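Long-range contact in putidaredoxin reductase (Pseudomonas putida, PDB 1Q1R), which probably uses its FAD to pass electrons from a reduced pyridine nucleotide to putidaredoxin, which supplies the cytochrome P450cam monooxygenase: residues Val19-Arg24 with Gln73-Leu78. Sequence-based numbering, arbitrary orientation.
Sequences VAFGLR and QNIQLL
Gln73 meets Arg24 through its backbone and through its side chain. Gln73 O accepts a hydrogen bond from Arg24 NE at 2.9 Å, nearly in line with the C=O bond but bent at the hydrogen (138°). The arginine chain leaves with CG anti to the backbone N (chi1 -166°), and bends at chi2 and chi3 bring NE round to this carbonyl. The Gln73 side chain runs past it in the opposite direction, and Gln73 OE1 lies 3.3 Å from Arg24 CG. A water donates to this OE1 and to Phe21 O, bridging loop and helix. Gln73 CG also touches the Phe21 ring obliquely, 3.9 Å from Phe21 CE2.

Asn74 has positive phi and is the C-prime residue of the Schellman motif that ends helix 67-72. Asn74 O takes Arg24 NH2 at 2.9 Å, again in a bent bond, with the donor above the carbonyl plane. The edge of one guanidinium thus grips two successive carbonyls of the turn. Arg24 NH1 bonds to the carbonyls of Trp28 and Gly30, so the same group also ties down the loop after its own helix.

Ile75 supplies the apolar part. Ile75 CD1 sits over the centre of one Phe21 ring face, a CH-pi contact of 3.6 Å to the centroid. The same methyl, Ile75 CD1, lies 3.7 Å from Ala20 CB. Tyr70 meets the Phe21 ring edge-to-face.

Strand 75-78 is one of two outermost strands of a parallel sheet and pairs with strand 31-35. Helix 14-25 follows strand 6-10 in a Rossmann-type unit of the glutathione reductase fold; its GxGxxG-like turn is consistent with FAD binding. The contact lies on the helix flank, with Ala20 about 11 Å from FAD. Val19 and Leu23 face helix 302-316.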
loop_
_atom_site.group_PDB
_atom_site.type_symbol
_atom_site.label_atom_id
_atom_site.label_comp_id
_atom_site.label_asym_id
_atom_site.label_seq_id
_atom_site.Cartn_x
_atom_site.Cartn_y
_atom_site.Cartn_z
ATOM N N VAL A 19 -14.965 0.961 6.323
ATOM C CA VAL A 19 -15.500 1.594 7.526
ATOM C C VAL A 19 -17.020 1.649 7.372
ATOM O O VAL A 19 -17.768 1.262 8.273
ATOM C CB VAL A 19 -14.950 3.030 7.704
ATOM C CG1 VAL A 19 -15.777 3.790 8.741
ATOM C CG2 VAL A 19 -13.496 2.977 8.143
ATOM N N ALA A 20 -17.466 2.113 6.209
ATOM C CA ALA A 20 -18.890 2.231 5.917
ATOM C C ALA A 20 -19.648 0.917 6.116
ATOM O O ALA A 20 -20.605 0.857 6.895
ATOM C CB ALA A 20 -19.085 2.740 4.486
ATOM N N PHE A 21 -19.231 -0.133 5.413
ATOM C CA PHE A 21 -19.901 -1.421 5.534
ATOM C C PHE A 21 -19.656 -2.092 6.879
ATOM O O PHE A 21 -20.518 -2.815 7.377
ATOM C CB PHE A 21 -19.493 -2.357 4.392
ATOM C CG PHE A 21 -20.120 -2.002 3.073
ATOM C CD1 PHE A 21 -19.529 -1.065 2.234
ATOM C CD2 PHE A 21 -21.335 -2.564 2.696
ATOM C CE1 PHE A 21 -20.139 -0.692 1.042
ATOM C CE2 PHE A 21 -21.953 -2.197 1.507
ATOM C CZ PHE A 21 -21.356 -1.260 0.678
ATOM N N GLY A 22 -18.488 -1.854 7.466
ATOM C CA GLY A 22 -18.188 -2.442 8.757
ATOM C C GLY A 22 -19.139 -1.858 9.784
ATOM O O GLY A 22 -19.679 -2.564 10.637
ATOM N N LEU A 23 -19.343 -0.551 9.681
ATOM C CA LEU A 23 -20.230 0.184 10.568
ATOM C C LEU A 23 -21.630 -0.423 10.539
ATOM O O LEU A 23 -22.192 -0.766 11.578
ATOM C CB LEU A 23 -20.285 1.644 10.119
ATOM C CG LEU A 23 -20.016 2.762 11.124
ATOM C CD1 LEU A 23 -18.946 2.356 12.116
ATOM C CD2 LEU A 23 -19.595 4.006 10.356
ATOM N N ARG A 24 -22.183 -0.567 9.340
ATOM C CA ARG A 24 -23.520 -1.123 9.180
ATOM C C ARG A 24 -23.575 -2.605 9.542
ATOM O O ARG A 24 -24.652 -3.163 9.751
ATOM C CB ARG A 24 -24.002 -0.931 7.739
ATOM C CG ARG A 24 -25.489 -1.160 7.565
ATOM C CD ARG A 24 -26.285 -0.081 8.284
ATOM N NE ARG A 24 -26.342 1.161 7.520
ATOM C CZ ARG A 24 -26.740 2.328 8.016
ATOM N NH1 ARG A 24 -27.113 2.421 9.285
ATOM N NH2 ARG A 24 -26.787 3.399 7.238
ATOM N N GLN A 73 -27.530 -1.736 2.013
ATOM C CA GLN A 73 -27.016 -1.452 3.348
ATOM C C GLN A 73 -27.265 -0.002 3.737
ATOM O O GLN A 73 -26.800 0.467 4.778
ATOM C CB GLN A 73 -25.518 -1.760 3.420
ATOM C CG GLN A 73 -25.199 -3.242 3.345
ATOM C CD GLN A 73 -25.906 -4.034 4.426
ATOM O OE1 GLN A 73 -25.735 -3.770 5.619
ATOM N NE2 GLN A 73 -26.709 -5.008 4.015
ATOM N N ASN A 74 -28.005 0.700 2.889
ATOM C CA ASN A 74 -28.342 2.095 3.124
ATOM C C ASN A 74 -27.112 2.965 3.380
ATOM O O ASN A 74 -27.042 3.695 4.371
ATOM C CB ASN A 74 -29.314 2.201 4.303
ATOM C CG ASN A 74 -30.291 3.350 4.146
ATOM O OD1 ASN A 74 -29.903 4.521 4.144
ATOM N ND2 ASN A 74 -31.569 3.016 4.003
ATOM N N ILE A 75 -26.136 2.870 2.482
ATOM C CA ILE A 75 -24.924 3.671 2.580
ATOM C C ILE A 75 -24.959 4.631 1.398
ATOM O O ILE A 75 -24.969 4.204 0.244
ATOM C CB ILE A 75 -23.646 2.803 2.501
ATOM C CG1 ILE A 75 -23.556 1.901 3.736
ATOM C CG2 ILE A 75 -22.411 3.698 2.397
ATOM C CD1 ILE A 75 -22.317 1.024 3.775
ATOM N N GLN A 76 -25.001 5.924 1.689
ATOM C CA GLN A 76 -25.054 6.931 0.640
ATOM C C GLN A 76 -23.668 7.179 0.061
ATOM O O GLN A 76 -22.745 7.569 0.773
ATOM C CB GLN A 76 -25.636 8.232 1.197
ATOM C CG GLN A 76 -26.972 8.038 1.902
ATOM C CD GLN A 76 -27.488 9.316 2.529
ATOM O OE1 GLN A 76 -27.781 10.288 1.830
ATOM N NE2 GLN A 76 -27.601 9.323 3.854
ATOM N N LEU A 77 -23.532 6.940 -1.238
ATOM C CA LEU A 77 -22.262 7.131 -1.921
ATOM C C LEU A 77 -22.332 8.403 -2.756
ATOM O O LEU A 77 -23.174 8.532 -3.643
ATOM C CB LEU A 77 -21.965 5.918 -2.810
ATOM C CG LEU A 77 -20.656 5.879 -3.600
ATOM C CD1 LEU A 77 -19.468 5.991 -2.660
ATOM C CD2 LEU A 77 -20.594 4.579 -4.390
ATOM N N LEU A 78 -21.446 9.344 -2.458
ATOM C CA LEU A 78 -21.410 10.613 -3.173
ATOM C C LEU A 78 -20.058 10.747 -3.866
ATOM O O LEU A 78 -19.105 11.275 -3.292
ATOM C CB LEU A 78 -21.612 11.765 -2.182
ATOM C CG LEU A 78 -22.362 13.011 -2.659
ATOM C CD1 LEU A 78 -22.310 14.068 -1.562
ATOM C CD2 LEU A 78 -21.752 13.548 -3.942
HETATM O O HOH W 1 -22.503 -4.305 5.982
#